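Local coordinates for S-layer domain-containing protein (Ruminiclostridium thermocellum ATCC 27405, PDB 4QVS), which is of unknown function but contains a concanavalin A-like lectin/glucanase domain, consistent with a carbohydrate-binding or cell-surface role in this bacterium, at residues A[117-120]-A[121-124]. Numbering follows the deposited sequence.
Sequences SGYY and GEKT
G121 N donates to G118 O at 3.0 Å, an i to i+3 bond of the 3-10 type that closes a tight turn. A second bond of the same spacing follows, E122 N to Y119 O, but at 3.4 Å it is weak. G118 O is also hydrogen-bonded to T115 OG1, and the same hydroxyl is bonded to S117 N, so the start of the turn is tied back to the end of strand 110-115. The whole piece belongs to a beta hairpin: strands 110-115 and 123-126 are antiparallel neighbours, and the loop that connects them contains a short 3-10 turn; strand 123-126 is the edge of that sheet within the chain. From the turn, E122 runs its extended side chain past Y119, CG lying 3.4 Å from Y119 O, and packs on A113 and T115 of strand 110-115. Its OE2 is hydrogen-bonded to Y99 OH and forms a salt bridge with R101 NH2, both on strand 99-104, and both of these residues also pack against Y119. A chi1 of 180° turns the Y119 ring so that CD1 comes 3.6 Å from E122 OE2; ring and carboxylate meet at a slant, their planes 71° apart. Elsewhere in the turn, S117 OG packs 3.4 Å from G121 CA, an approach that no side chain on G121 obstructs. Y120 reaches the second subunit, its OH hydrogen-bonded to E189 and S187 there, while Y119 CD2 lies 3.9 Å above one face of the Y120 ring, offset toward the rim. P191 of the second subunit packs on Y119.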
loop_
_atom_site.group_PDB
_atom_site.type_symbol
_atom_site.label_atom_id
_atom_site.label_comp_id
_atom_site.label_asym_id
_atom_site.label_seq_id
_atom_site.Cartn_x
_atom_site.Cartn_y
_atom_site.Cartn_z
ATOM N N SER A 117 -20.930 -15.831 -9.768
ATOM C CA SER A 117 -22.309 -15.508 -9.414
ATOM C C SER A 117 -22.555 -14.020 -9.403
ATOM O O SER A 117 -23.207 -13.483 -8.507
ATOM C CB SER A 117 -22.670 -16.137 -8.081
ATOM O OG SER A 117 -21.902 -15.554 -7.055
ATOM N N GLY A 118 -22.034 -13.338 -10.412
ATOM C CA GLY A 118 -22.218 -11.904 -10.541
ATOM C C GLY A 118 -21.426 -11.073 -9.531
ATOM O O GLY A 118 -20.581 -11.581 -8.755
ATOM N N TYR A 119 -21.737 -9.785 -9.564
ATOM C CA TYR A 119 -21.079 -8.777 -8.758
ATOM C C TYR A 119 -21.070 -9.092 -7.270
ATOM O O TYR A 119 -20.057 -8.909 -6.625
ATOM C CB TYR A 119 -21.673 -7.383 -9.042
ATOM C CG TYR A 119 -21.036 -6.261 -8.225
ATOM C CD1 TYR A 119 -19.749 -5.791 -8.526
ATOM C CD2 TYR A 119 -21.727 -5.657 -7.164
ATOM C CE1 TYR A 119 -19.165 -4.784 -7.788
ATOM C CE2 TYR A 119 -21.156 -4.634 -6.422
ATOM C CZ TYR A 119 -19.873 -4.212 -6.729
ATOM O OH TYR A 119 -19.309 -3.215 -6.005
ATOM N N TYR A 120 -22.172 -9.602 -6.740
ATOM C CA TYR A 120 -22.260 -9.850 -5.309
ATOM C C TYR A 120 -21.566 -11.089 -4.888
ATOM O O TYR A 120 -21.534 -11.377 -3.711
ATOM C CB TYR A 120 -23.714 -9.899 -4.825
ATOM C CG TYR A 120 -24.405 -8.613 -5.112
ATOM C CD1 TYR A 120 -24.072 -7.453 -4.411
ATOM C CD2 TYR A 120 -25.382 -8.526 -6.110
ATOM C CE1 TYR A 120 -24.685 -6.240 -4.703
ATOM C CE2 TYR A 120 -26.009 -7.319 -6.403
ATOM C CZ TYR A 120 -25.658 -6.179 -5.713
ATOM O OH TYR A 120 -26.300 -4.980 -6.008
ATOM N N GLY A 121 -21.031 -11.850 -5.827
ATOM C CA GLY A 121 -20.336 -13.062 -5.451
ATOM C C GLY A 121 -18.849 -12.941 -5.689
ATOM O O GLY A 121 -18.140 -13.902 -5.628
ATOM N N GLU A 122 -18.375 -11.768 -5.990
ATOM C CA GLU A 122 -16.943 -11.636 -6.240
ATOM C C GLU A 122 -16.062 -12.116 -5.096
ATOM O O GLU A 122 -16.336 -11.847 -3.941
ATOM C CB GLU A 122 -16.603 -10.198 -6.539
ATOM C CG GLU A 122 -17.048 -9.755 -7.918
ATOM C CD GLU A 122 -16.621 -8.324 -8.210
ATOM O OE1 GLU A 122 -16.014 -7.700 -7.333
ATOM O OE2 GLU A 122 -16.895 -7.810 -9.314
ATOM N N LYS A 123 -15.060 -12.907 -5.446
ATOM C CA LYS A 123 -14.003 -13.332 -4.522
ATOM C C LYS A 123 -12.873 -12.430 -4.962
ATOM O O LYS A 123 -12.529 -12.406 -6.146
ATOM C CB LYS A 123 -13.571 -14.793 -4.695
ATOM C CG LYS A 123 -14.650 -15.844 -4.594
ATOM C CD LYS A 123 -15.434 -15.724 -3.313
ATOM C CE LYS A 123 -16.621 -16.668 -3.347
ATOM N NZ LYS A 123 -17.570 -16.271 -2.279
ATOM N N THR A 124 -12.259 -11.735 -4.016
ATOM C CA THR A 124 -11.312 -10.697 -4.346
ATOM C C THR A 124 -9.977 -10.719 -3.636
ATOM O O THR A 124 -9.809 -11.383 -2.618
ATOM C CB THR A 124 -11.916 -9.396 -3.896
ATOM O OG1 THR A 124 -11.983 -9.423 -2.474
ATOM C CG2 THR A 124 -13.330 -9.256 -4.448
#